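Local structure of cobalamin biosynthesis protein CobN (7C6O) at residues A[552-557]-A[586-591]; A[88-93]-A[114-119]; A[738-743]-A[781-786]; A[955-960]-A[1034-1039]. The protein is the large catalytic subunit of cobaltochelatase, which probably inserts cobalt into the corrin macrocycle during cobalamin biosynthesis. All blocks are in the same frame, centred on the assembly; numbering follows the deposited sequence.

Four contacts follow one another along the chain in series; none nests within or crosses another, and their nearest atoms never touch. Interaction 2 comes first, closing the connection through helix 97-105 at the ends of strands 84-89 and 110-114 in the N-terminal parallel sheet. Interaction 1 follows, pairing strands 551-555 and 586-591 in a mixed sheet, a buried contact whose centre lies about 14 Å from the centre of the chain. Interaction 3 then brings the end of helix 736-739 to the start of helix 784-801. Last, interaction 4 joins helix 949-963 to the turn after strand 1032-1034 at one side of another mixed sheet. Interactions 1 and 2 lie about 54 Å apart, centre to centre.

Interaction 1. Residues A[552-557]-A[586-591]; sequences VVHLGK and LIYPFL
Val552 and Leu586 meet on one face of the sheet, CG1 of Val552 lying 3.9 Å from CD1 of Leu586. On the other face Val553 and Ile587 lie beneath helix 807-815, whose Leu815 touches both, and the CG1 methyl of Val553 also reaches Pro589. Beta-branched Val552, Val553 and Ile587 suit these extended strands. Next comes an aromatic layer: His554 CB sits over the centre of the Tyr588 ring at 3.9 Å, a CH-pi contact, while the two rings lie obliquely, their planes at 45°. The CE2 edge of Phe590 lies over the rim of the opposite face of the tyrosine. Phe590 is itself covered by Lys557, whose CB makes a CH-pi contact at 3.8 Å from the ring centroid; a chi1 of 176° carries the aliphatic chain across the ring. Outward, the backbone bonds run in parallel register, Ile587 N giving to Val552 O at 2.8 Å and His554 N to Ile587 O at 3.0 Å. Pro589 has no N-H to continue the series, and its CD instead abuts His554 O at 3.1 Å; pairing resumes only as a weak bond from Gly556 N to Pro589 O at 3.3 Å. The backbone turns here with positive phi, which glycine adopts readily. At the polar edge His554 NE2 bonds Ser374, and Tyr588 OH bonds Glu562 and Gly559 N. Neighbouring parallel strands joined through helix 576-581 are the hallmark of a beta-alpha-beta crossover.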
loop_
_atom_site.group_PDB
_atom_site.type_symbol
_atom_site.label_atom_id
_atom_site.label_comp_id
_atom_site.label_asym_id
_atom_site.label_seq_id
_atom_site.Cartn_x
_atom_site.Cartn_y
_atom_site.Cartn_z
ATOM N N VAL A 552 3.696 -1.832 20.505
ATOM C CA VAL A 552 2.374 -1.294 20.212
ATOM C C VAL A 552 1.674 -2.256 19.264
ATOM O O VAL A 552 2.271 -2.711 18.279
ATOM C CB VAL A 552 2.460 0.115 19.597
ATOM C CG1 VAL A 552 1.069 0.631 19.239
ATOM C CG2 VAL A 552 3.168 1.070 20.546
ATOM N N VAL A 553 0.422 -2.580 19.569
ATOM C CA VAL A 553 -0.450 -3.320 18.667
ATOM C C VAL A 553 -1.568 -2.378 18.243
ATOM O O VAL A 553 -2.343 -1.909 19.086
ATOM C CB VAL A 553 -1.018 -4.589 19.322
ATOM C CG1 VAL A 553 -1.948 -5.318 18.353
ATOM C CG2 VAL A 553 0.105 -5.510 19.787
ATOM N N HIS A 554 -1.650 -2.087 16.949
ATOM C CA HIS A 554 -2.750 -1.294 16.412
ATOM C C HIS A 554 -3.754 -2.214 15.733
ATOM O O HIS A 554 -3.383 -3.010 14.866
ATOM C CB HIS A 554 -2.263 -0.237 15.424
ATOM C CG HIS A 554 -3.294 0.808 15.133
ATOM N ND1 HIS A 554 -3.255 2.066 15.693
ATOM C CD2 HIS A 554 -4.416 0.767 14.376
ATOM C CE1 HIS A 554 -4.300 2.763 15.278
ATOM N NE2 HIS A 554 -5.020 1.996 14.480
ATOM N N LEU A 555 -5.023 -2.083 16.107
ATOM C CA LEU A 555 -6.048 -3.042 15.704
ATOM C C LEU A 555 -6.749 -2.587 14.426
ATOM O O LEU A 555 -7.576 -1.670 14.451
ATOM C CB LEU A 555 -7.051 -3.247 16.836
ATOM C CG LEU A 555 -6.530 -4.184 17.923
ATOM C CD1 LEU A 555 -7.596 -4.439 18.971
ATOM C CD2 LEU A 555 -6.052 -5.488 17.301
ATOM N N GLY A 556 -6.424 -3.239 13.312
ATOM C CA GLY A 556 -7.216 -3.134 12.105
ATOM C C GLY A 556 -6.877 -1.936 11.234
ATOM O O GLY A 556 -6.216 -0.977 11.641
ATOM N N LYS A 557 -7.377 -1.997 9.998
ATOM C CA LYS A 557 -7.139 -0.959 8.999
ATOM C C LYS A 557 -8.131 0.186 9.176
ATOM O O LYS A 557 -9.343 -0.024 9.048
ATOM C CB LYS A 557 -7.261 -1.551 7.594
ATOM C CG LYS A 557 -7.119 -0.542 6.458
ATOM C CD LYS A 557 -8.449 -0.154 5.850
ATOM C CE LYS A 557 -8.259 0.741 4.636
ATOM N NZ LYS A 557 -9.541 1.323 4.149
ATOM N N LEU A 586 5.922 -1.924 16.301
ATOM C CA LEU A 586 4.519 -1.788 15.924
ATOM C C LEU A 586 4.057 -3.065 15.237
ATOM O O LEU A 586 4.596 -3.446 14.191
ATOM C CB LEU A 586 4.310 -0.575 15.012
ATOM C CG LEU A 586 2.907 -0.353 14.435
ATOM C CD1 LEU A 586 1.878 -0.179 15.543
ATOM C CD2 LEU A 586 2.891 0.848 13.488
ATOM N N ILE A 587 3.064 -3.720 15.829
ATOM C CA ILE A 587 2.460 -4.934 15.291
ATOM C C ILE A 587 1.032 -4.591 14.893
ATOM O O ILE A 587 0.302 -3.967 15.671
ATOM C CB ILE A 587 2.506 -6.077 16.319
ATOM C CG1 ILE A 587 3.957 -6.343 16.730
ATOM C CG2 ILE A 587 1.857 -7.334 15.752
ATOM C CD1 ILE A 587 4.095 -7.084 18.036
ATOM N N TYR A 588 0.635 -4.996 13.689
ATOM C CA TYR A 588 -0.485 -4.361 12.995
ATOM C C TYR A 588 -1.326 -5.395 12.260
ATOM O O TYR A 588 -1.092 -5.676 11.077
ATOM C CB TYR A 588 0.041 -3.304 12.023
ATOM C CG TYR A 588 -0.815 -2.073 11.821
ATOM C CD1 TYR A 588 -2.203 -2.138 11.844
ATOM C CD2 TYR A 588 -0.219 -0.839 11.585
ATOM C CE1 TYR A 588 -2.972 -0.998 11.641
ATOM C CE2 TYR A 588 -0.974 0.298 11.386
ATOM C CZ TYR A 588 -2.346 0.216 11.413
ATOM O OH TYR A 588 -3.084 1.357 11.211
ATOM N N PRO A 589 -2.317 -5.986 12.929
ATOM C CA PRO A 589 -3.287 -6.824 12.208
ATOM C C PRO A 589 -3.958 -6.022 11.101
ATOM O O PRO A 589 -4.399 -4.891 11.314
ATOM C CB PRO A 589 -4.278 -7.238 13.300
ATOM C CG PRO A 589 -3.480 -7.161 14.571
ATOM C CD PRO A 589 -2.545 -5.999 14.385
ATOM N N PHE A 590 -4.016 -6.604 9.903
ATOM C CA PHE A 590 -4.381 -5.815 8.736
ATOM C C PHE A 590 -5.098 -6.670 7.703
ATOM O O PHE A 590 -4.688 -7.796 7.427
ATOM C CB PHE A 590 -3.143 -5.171 8.105
ATOM C CG PHE A 590 -3.382 -3.780 7.616
ATOM C CD1 PHE A 590 -3.987 -3.559 6.392
ATOM C CD2 PHE A 590 -3.021 -2.692 8.391
ATOM C CE1 PHE A 590 -4.221 -2.275 5.946
ATOM C CE2 PHE A 590 -3.249 -1.404 7.953
ATOM C CZ PHE A 590 -3.846 -1.193 6.731
ATOM N N LEU A 591 -6.157 -6.114 7.118
ATOM C CA LEU A 591 -6.958 -6.848 6.146
ATOM C C LEU A 591 -6.128 -7.214 4.918
ATOM O O LEU A 591 -5.430 -6.369 4.351
ATOM C CB LEU A 591 -8.168 -6.007 5.744
ATOM C CG LEU A 591 -9.133 -6.607 4.724
ATOM C CD1 LEU A 591 -9.709 -7.931 5.221
ATOM C CD2 LEU A 591 -10.243 -5.613 4.409
#

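Interaction 2. Residues A[88-93]-A[114-119]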
loop_
_atom_site.group_PDB
_atom_site.type_symbol
_atom_site.label_atom_id
_atom_site.label_comp_id
_atom_site.label_asym_id
_atom_site.label_seq_id
_atom_site.Cartn_x
_atom_site.Cartn_y
_atom_site.Cartn_z
ATOM N N ARG A 88 44.209 -1.901 -15.210
ATOM C CA ARG A 88 43.338 -3.064 -15.054
ATOM C C ARG A 88 42.018 -2.786 -15.758
ATOM O O ARG A 88 41.277 -1.884 -15.350
ATOM C CB ARG A 88 43.097 -3.386 -13.572
ATOM C CG ARG A 88 42.267 -4.651 -13.331
ATOM C CD ARG A 88 42.406 -5.147 -11.890
ATOM N NE ARG A 88 41.701 -6.409 -11.673
ATOM C CZ ARG A 88 40.518 -6.512 -11.072
ATOM N NH1 ARG A 88 39.903 -5.426 -10.619
ATOM N NH2 ARG A 88 39.953 -7.700 -10.921
ATOM N N ILE A 89 41.722 -3.551 -16.814
ATOM C CA ILE A 89 40.507 -3.355 -17.599
ATOM C C ILE A 89 39.916 -4.702 -18.002
ATOM O O ILE A 89 40.608 -5.719 -18.074
ATOM C CB ILE A 89 40.751 -2.508 -18.871
ATOM C CG1 ILE A 89 41.737 -3.216 -19.801
ATOM C CG2 ILE A 89 41.239 -1.105 -18.521
ATOM C CD1 ILE A 89 41.989 -2.475 -21.094
ATOM N N LEU A 90 38.616 -4.689 -18.282
ATOM C CA LEU A 90 37.955 -5.803 -18.947
ATOM C C LEU A 90 38.065 -5.648 -20.458
ATOM O O LEU A 90 38.138 -4.535 -20.984
ATOM C CB LEU A 90 36.480 -5.883 -18.551
ATOM C CG LEU A 90 36.142 -6.275 -17.117
ATOM C CD1 LEU A 90 34.645 -6.151 -16.892
ATOM C CD2 LEU A 90 36.608 -7.691 -16.839
ATOM N N GLY A 91 38.073 -6.781 -21.158
ATOM C CA GLY A 91 38.080 -6.777 -22.605
ATOM C C GLY A 91 39.447 -6.828 -23.251
ATOM O O GLY A 91 39.533 -6.737 -24.482
ATOM N N GLY A 92 40.514 -6.960 -22.470
ATOM C CA GLY A 92 41.836 -7.092 -23.040
ATOM C C GLY A 92 42.383 -5.799 -23.630
ATOM O O GLY A 92 41.877 -4.699 -23.412
ATOM N N TYR A 93 43.446 -5.976 -24.417
ATOM C CA TYR A 93 44.206 -4.845 -24.946
ATOM C C TYR A 93 43.354 -3.959 -25.847
ATOM O O TYR A 93 43.438 -2.727 -25.775
ATOM C CB TYR A 93 45.433 -5.369 -25.694
ATOM C CG TYR A 93 46.132 -4.375 -26.596
ATOM C CD1 TYR A 93 46.844 -3.303 -26.069
ATOM C CD2 TYR A 93 46.112 -4.533 -27.978
ATOM C CE1 TYR A 93 47.497 -2.403 -26.896
ATOM C CE2 TYR A 93 46.760 -3.641 -28.811
ATOM C CZ TYR A 93 47.453 -2.579 -28.266
ATOM O OH TYR A 93 48.099 -1.690 -29.098
ATOM N N SER A 114 44.256 -7.934 -16.366
ATOM C CA SER A 114 42.869 -8.069 -16.779
ATOM C C SER A 114 41.937 -7.995 -15.576
ATOM O O SER A 114 42.301 -8.378 -14.460
ATOM C CB SER A 114 42.664 -9.393 -17.519
ATOM O OG SER A 114 41.298 -9.616 -17.810
ATOM N N GLY A 115 40.727 -7.491 -15.814
ATOM C CA GLY A 115 39.691 -7.535 -14.800
ATOM C C GLY A 115 39.002 -8.876 -14.689
ATOM O O GLY A 115 38.288 -9.123 -13.713
ATOM N N GLU A 116 39.200 -9.739 -15.680
ATOM C CA GLU A 116 38.723 -11.111 -15.611
ATOM C C GLU A 116 39.528 -11.897 -14.578
ATOM O O GLU A 116 40.629 -11.505 -14.180
ATOM C CB GLU A 116 38.832 -11.783 -16.984
ATOM C CG GLU A 116 37.901 -11.220 -18.067
ATOM C CD GLU A 116 38.432 -9.959 -18.734
ATOM O OE1 GLU A 116 39.242 -9.241 -18.113
ATOM O OE2 GLU A 116 38.037 -9.679 -19.887
ATOM N N GLN A 117 38.966 -13.029 -14.147
ATOM C CA GLN A 117 39.640 -13.855 -13.148
ATOM C C GLN A 117 40.917 -14.473 -13.705
ATOM O O GLN A 117 41.959 -14.470 -13.039
ATOM C CB GLN A 117 38.693 -14.943 -12.638
ATOM C CG GLN A 117 37.469 -14.407 -11.916
ATOM C CD GLN A 117 36.665 -15.507 -11.252
ATOM O OE1 GLN A 117 37.139 -16.634 -11.107
ATOM N NE2 GLN A 117 35.441 -15.187 -10.849
ATOM N N ALA A 118 40.856 -15.023 -14.916
ATOM C CA ALA A 118 42.045 -15.559 -15.563
ATOM C C ALA A 118 42.850 -14.423 -16.180
ATOM O O ALA A 118 42.289 -13.540 -16.838
ATOM C CB ALA A 118 41.663 -16.581 -16.634
ATOM N N ALA A 119 44.163 -14.441 -15.962
ATOM C CA ALA A 119 45.020 -13.393 -16.493
ATOM C C ALA A 119 45.020 -13.424 -18.017
ATOM O O ALA A 119 44.824 -14.468 -18.640
ATOM C CB ALA A 119 46.445 -13.543 -15.963
HETATM O O HOH W 1 43.557 -8.637 -11.797
HETATM O O HOH W 2 41.209 -10.140 -11.873
HETATM O O HOH W 3 41.178 -7.676 -19.952
#
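Ile89 O is gripped from two sides: by Gly115 N at 2.9 Å, which comes from well above the carbonyl plane, and by water 3 at 2.8 Å. The same water accepts a hydrogen bond from Gly92 N, so it ties the end of the strand to the turn that follows. Glu116 holds that turn from across the contact. Its carboxylate takes Gly91 N on the syn side of OE2 at 3.2 Å in a nearly straight bond (172°), and the fold in its side chain at chi2 (82°) brings the group back over the turn. Positive phi at Gly91 and Gly92 makes glycine the natural choice at both places. Strands 84-89 and 110-114 are neighbours in a four-stranded parallel sheet of order 2-1-3-4, and helix 97-105 links them in a beta-alpha-beta connection; the contact lies where both strands leave the sheet. Gly115 is bare of side chain just where Leu90 presses in, CD2 of Leu90 lying 3.4 Å from Gly115 C. Arg88 runs out extended beside it, CG anti to the backbone N (chi1 -176°), and lays one face of its guanidinium over Gly115 CA. Water 1 bridges Arg88 NE at 2.9 Å to Ser114 O, while water 2 does the same between Arg88 NH2 and Glu116 O, the latter at 2.7 Å. The remaining nitrogen, NH1, forms a salt bridge with Asp51.

Interaction 3. Residues A[738-743]-A[781-786]; sequences QALGLA and TGNADA
Ala739 packs tightly against the first turn of helix 784-801: its CB lies 3.6 Å from both Asp785 CB and Ala786 N. A methyl group is small enough to let the two backbones approach, with the CA atoms of Ala739 and Ala786 only 5.1 Å apart. Leu740 extends this apolar patch, its CD2 branch reaching Ala786 CB at 3.9 Å, and the same side chain also rests on Thr756 and Ala760 of helix 750-769. Toward the more open side the contact becomes polar and slacker. Asn783 ND2 donates to Ala739 O at 2.9 Å, but the angle at hydrogen is 128°, which makes the bond weak. Here one helix finishes as another begins. Gly741 adopts positive phi in a Schellman motif that closes the helix ending near Ala739, a conformation to which glycine is well suited, and Asn783 is the N-cap of the opposing helix. Its chi1 of -168° turns the amide beside the carbonyl carbon, where OD1 meets Ala786 N at 3.1 Å, the donor lying above the carbonyl plane. One amide thus serves both helices: its oxygen caps the start of one and its nitrogen meets a carbonyl of the other's last turn. Thr781 steadies the approach to the cap through an ST turn, OG1 accepting from Asn783 N at 2.9 Å. Asp785 is exposed and touches Ala739 through its CB.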
loop_
_atom_site.group_PDB
_atom_site.type_symbol
_atom_site.label_atom_id
_atom_site.label_comp_id
_atom_site.label_asym_id
_atom_site.label_seq_id
_atom_site.Cartn_x
_atom_site.Cartn_y
_atom_site.Cartn_z
ATOM N N GLN A 738 -18.161 -21.896 -14.242
ATOM C CA GLN A 738 -17.654 -22.010 -15.607
ATOM C C GLN A 738 -17.485 -23.472 -16.001
ATOM O O GLN A 738 -17.937 -23.898 -17.071
ATOM C CB GLN A 738 -16.324 -21.268 -15.741
ATOM C CG GLN A 738 -16.449 -19.779 -15.997
ATOM C CD GLN A 738 -15.098 -19.099 -16.107
ATOM O OE1 GLN A 738 -14.082 -19.636 -15.660
ATOM N NE2 GLN A 738 -15.077 -17.912 -16.706
ATOM N N ALA A 739 -16.827 -24.257 -15.142
ATOM C CA ALA A 739 -16.675 -25.684 -15.395
ATOM C C ALA A 739 -18.017 -26.399 -15.450
ATOM O O ALA A 739 -18.099 -27.497 -16.012
ATOM C CB ALA A 739 -15.789 -26.318 -14.322
ATOM N N LEU A 740 -19.063 -25.807 -14.882
ATOM C CA LEU A 740 -20.401 -26.377 -14.928
ATOM C C LEU A 740 -21.247 -25.827 -16.069
ATOM O O LEU A 740 -22.410 -26.218 -16.196
ATOM C CB LEU A 740 -21.124 -26.143 -13.596
ATOM C CG LEU A 740 -20.614 -26.940 -12.393
ATOM C CD1 LEU A 740 -21.434 -26.618 -11.155
ATOM C CD2 LEU A 740 -20.645 -28.432 -12.691
ATOM N N GLY A 741 -20.705 -24.926 -16.891
ATOM C CA GLY A 741 -21.428 -24.479 -18.067
ATOM C C GLY A 741 -21.570 -22.982 -18.264
ATOM O O GLY A 741 -21.790 -22.530 -19.392
ATOM N N LEU A 742 -21.454 -22.198 -17.194
ATOM C CA LEU A 742 -21.672 -20.760 -17.303
ATOM C C LEU A 742 -20.485 -20.070 -17.966
ATOM O O LEU A 742 -19.336 -20.502 -17.850
ATOM C CB LEU A 742 -21.917 -20.143 -15.925
ATOM C CG LEU A 742 -23.303 -20.299 -15.299
ATOM C CD1 LEU A 742 -23.396 -19.473 -14.019
ATOM C CD2 LEU A 742 -24.392 -19.895 -16.281
ATOM N N ALA A 743 -20.778 -18.973 -18.665
ATOM C CA ALA A 743 -19.719 -18.192 -19.295
ATOM C C ALA A 743 -19.074 -17.224 -18.308
ATOM O O ALA A 743 -17.869 -16.963 -18.391
ATOM C CB ALA A 743 -20.270 -17.433 -20.500
ATOM N N THR A 781 -18.424 -35.952 -9.210
ATOM C CA THR A 781 -18.902 -35.443 -10.486
ATOM C C THR A 781 -18.184 -36.143 -11.630
ATOM O O THR A 781 -16.978 -36.394 -11.558
ATOM C CB THR A 781 -18.702 -33.923 -10.596
ATOM O OG1 THR A 781 -19.078 -33.482 -11.906
ATOM C CG2 THR A 781 -17.247 -33.545 -10.334
ATOM N N GLY A 782 -18.940 -36.460 -12.679
ATOM C CA GLY A 782 -18.372 -36.927 -13.925
ATOM C C GLY A 782 -17.830 -35.831 -14.808
ATOM O O GLY A 782 -17.289 -36.108 -15.881
ATOM N N ASN A 783 -17.974 -34.581 -14.374
ATOM C CA ASN A 783 -17.426 -33.429 -15.079
ATOM C C ASN A 783 -15.952 -33.305 -14.717
ATOM O O ASN A 783 -15.613 -33.007 -13.566
ATOM C CB ASN A 783 -18.205 -32.169 -14.706
ATOM C CG ASN A 783 -17.883 -30.983 -15.599
ATOM O OD1 ASN A 783 -16.725 -30.730 -15.933
ATOM N ND2 ASN A 783 -18.917 -30.245 -15.987
ATOM N N ALA A 784 -15.074 -33.542 -15.696
ATOM C CA ALA A 784 -13.639 -33.516 -15.430
ATOM C C ALA A 784 -13.181 -32.133 -14.985
ATOM O O ALA A 784 -12.374 -32.009 -14.057
ATOM C CB ALA A 784 -12.866 -33.961 -16.671
ATOM N N ASP A 785 -13.685 -31.083 -15.636
ATOM C CA ASP A 785 -13.305 -29.726 -15.257
ATOM C C ASP A 785 -13.790 -29.395 -13.851
ATOM O O ASP A 785 -13.043 -28.834 -13.040
ATOM C CB ASP A 785 -13.858 -28.725 -16.271
ATOM C CG ASP A 785 -13.110 -28.758 -17.588
ATOM O OD1 ASP A 785 -11.872 -28.925 -17.563
ATOM O OD2 ASP A 785 -13.758 -28.618 -18.647
ATOM N N ALA A 786 -15.042 -29.740 -13.543
ATOM C CA ALA A 786 -15.570 -29.475 -12.208
ATOM C C ALA A 786 -14.811 -30.260 -11.147
ATOM O O ALA A 786 -14.571 -29.755 -10.045
ATOM C CB ALA A 786 -17.062 -29.805 -12.155
#

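Interaction 4. Residues A[955-960]-A[1034-1039]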
loop_
_atom_site.group_PDB
_atom_site.type_symbol
_atom_site.label_atom_id
_atom_site.label_comp_id
_atom_site.label_asym_id
_atom_site.label_seq_id
_atom_site.Cartn_x
_atom_site.Cartn_y
_atom_site.Cartn_z
ATOM N N LEU A 955 3.014 7.636 -16.771
ATOM C CA LEU A 955 1.790 8.251 -17.275
ATOM C C LEU A 955 2.058 9.652 -17.811
ATOM O O LEU A 955 1.483 10.054 -18.830
ATOM C CB LEU A 955 0.723 8.286 -16.180
ATOM C CG LEU A 955 0.189 6.927 -15.722
ATOM C CD1 LEU A 955 -0.860 7.108 -14.640
ATOM C CD2 LEU A 955 -0.382 6.142 -16.896
ATOM N N ASP A 956 2.929 10.408 -17.144
ATOM C CA ASP A 956 3.290 11.727 -17.652
ATOM C C ASP A 956 3.997 11.620 -18.999
ATOM O O ASP A 956 3.730 12.411 -19.911
ATOM C CB ASP A 956 4.165 12.460 -16.636
ATOM C CG ASP A 956 4.461 13.891 -17.049
ATOM O OD1 ASP A 956 3.510 14.618 -17.403
ATOM O OD2 ASP A 956 5.642 14.293 -17.006
ATOM N N ASP A 957 4.895 10.640 -19.143
ATOM C CA ASP A 957 5.558 10.422 -20.427
ATOM C C ASP A 957 4.551 10.119 -21.531
ATOM O O ASP A 957 4.717 10.566 -22.672
ATOM C CB ASP A 957 6.569 9.280 -20.318
ATOM C CG ASP A 957 7.817 9.669 -19.550
ATOM O OD1 ASP A 957 8.018 10.875 -19.288
ATOM O OD2 ASP A 957 8.602 8.759 -19.207
ATOM N N ALA A 958 3.500 9.359 -21.211
ATOM C CA ALA A 958 2.531 8.975 -22.233
ATOM C C ALA A 958 1.721 10.173 -22.710
ATOM O O ALA A 958 1.461 10.313 -23.911
ATOM C CB ALA A 958 1.605 7.882 -21.698
ATOM N N VAL A 959 1.307 11.040 -21.784
ATOM C CA VAL A 959 0.561 12.240 -22.158
ATOM C C VAL A 959 1.400 13.126 -23.071
ATOM O O VAL A 959 0.940 13.573 -24.129
ATOM C CB VAL A 959 0.111 13.007 -20.901
ATOM C CG1 VAL A 959 -0.486 14.353 -21.294
ATOM C CG2 VAL A 959 -0.884 12.184 -20.104
ATOM N N ARG A 960 2.642 13.404 -22.665
ATOM C CA ARG A 960 3.513 14.237 -23.486
ATOM C C ARG A 960 3.841 13.564 -24.811
ATOM O O ARG A 960 3.981 14.246 -25.834
ATOM C CB ARG A 960 4.789 14.576 -22.714
ATOM C CG ARG A 960 4.572 15.600 -21.611
ATOM C CD ARG A 960 5.858 15.917 -20.863
ATOM N NE ARG A 960 6.208 14.865 -19.916
ATOM C CZ ARG A 960 7.171 13.971 -20.110
ATOM N NH1 ARG A 960 7.897 14.002 -21.219
ATOM N NH2 ARG A 960 7.411 13.051 -19.188
ATOM N N TYR A 1034 1.895 16.480 -10.645
ATOM C CA TYR A 1034 2.976 15.510 -10.564
ATOM C C TYR A 1034 3.415 15.099 -11.961
ATOM O O TYR A 1034 2.627 15.114 -12.911
ATOM C CB TYR A 1034 2.559 14.284 -9.742
ATOM C CG TYR A 1034 2.494 14.597 -8.267
ATOM C CD1 TYR A 1034 3.614 14.452 -7.460
ATOM C CD2 TYR A 1034 1.325 15.079 -7.687
ATOM C CE1 TYR A 1034 3.570 14.757 -6.114
ATOM C CE2 TYR A 1034 1.270 15.387 -6.338
ATOM C CZ TYR A 1034 2.396 15.222 -5.556
ATOM O OH TYR A 1034 2.351 15.528 -4.215
ATOM N N GLY A 1035 4.686 14.732 -12.072
ATOM C CA GLY A 1035 5.326 14.447 -13.336
ATOM C C GLY A 1035 6.682 15.110 -13.419
ATOM O O GLY A 1035 7.159 15.737 -12.475
ATOM N N ARG A 1036 7.310 14.961 -14.583
ATOM C CA ARG A 1036 8.647 15.507 -14.787
ATOM C C ARG A 1036 8.635 17.027 -14.663
ATOM O O ARG A 1036 7.842 17.710 -15.319
ATOM C CB ARG A 1036 9.190 15.094 -16.154
ATOM C CG ARG A 1036 9.426 13.597 -16.320
ATOM C CD ARG A 1036 10.250 13.316 -17.575
ATOM N NE ARG A 1036 10.198 11.914 -17.982
ATOM C CZ ARG A 1036 11.081 10.992 -17.612
ATOM N NH1 ARG A 1036 12.088 11.319 -16.814
ATOM N NH2 ARG A 1036 10.955 9.740 -18.037
ATOM N N ASP A 1037 9.523 17.551 -13.815
ATOM C CA ASP A 1037 9.638 18.979 -13.521
ATOM C C ASP A 1037 8.373 19.550 -12.884
ATOM O O ASP A 1037 8.178 20.768 -12.870
ATOM C CB ASP A 1037 10.006 19.786 -14.771
ATOM C CG ASP A 1037 11.325 19.351 -15.374
ATOM O OD1 ASP A 1037 12.254 19.027 -14.604
ATOM O OD2 ASP A 1037 11.429 19.325 -16.619
ATOM N N LEU A 1038 7.504 18.690 -12.355
ATOM C CA LEU A 1038 6.334 19.122 -11.602
ATOM C C LEU A 1038 6.495 18.828 -10.116
ATOM O O LEU A 1038 6.542 19.758 -9.305
ATOM C CB LEU A 1038 5.071 18.448 -12.161
ATOM C CG LEU A 1038 4.749 18.807 -13.614
ATOM C CD1 LEU A 1038 3.549 18.025 -14.119
ATOM C CD2 LEU A 1038 4.512 20.305 -13.752
ATOM N N ASP A 1039 6.566 17.549 -9.742
ATOM C CA ASP A 1039 6.987 17.117 -8.407
ATOM C C ASP A 1039 6.111 17.692 -7.294
ATOM O O ASP A 1039 6.592 17.968 -6.191
ATOM C CB ASP A 1039 8.456 17.465 -8.160
ATOM C CG ASP A 1039 9.379 16.830 -9.179
ATOM O OD1 ASP A 1039 9.184 15.639 -9.499
ATOM O OD2 ASP A 1039 10.293 17.524 -9.667
#
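The guanidinium of Arg1036 and the carboxylate of Asp957 lie almost in one plane, 8° apart, and meet edge to edge. Arg1036 grips side-on, NE giving to Asp957 OD1 at 2.7 Å and NH2 to Asp957 OD2 at 2.8 Å, each oxygen using its syn lone pair; two such bonds fix the rotation of both groups. Arg960 NH2 also comes to the edge of the Arg1036 guanidinium, near its plane, but the two guanidinium planes are turned 82° apart. The Asp956 carboxylate is approached instead over both faces: Arg1036 N reaches OD2 from one at 3.0 Å, and Arg960 NH2 reaches OD2 from the other at 3.1 Å. Helix 949-963 supplies the two aspartates and Arg960, with Asp956 and Arg960 one turn apart, while Arg1036 belongs to the turn of the beta-hairpin formed by strands 1032-1034 and 1041-1042. The proximity of Arg960 NH2 and Arg1036 NE, 3.2 Å apart, is probably offset by the aspartates of this salt-bridge network. The chi1 of Asp956 (-174°) swings the carboxylate away from its own N and toward the hairpin turn. There Gly1035, with positive phi and no side chain, lets OD2 of Asp956 lie 3.7 Å from its CA. Asp956 OD1 is bound by Arg989 in a salt bridge, and the same arginine also donates to the carbonyl of Arg1036.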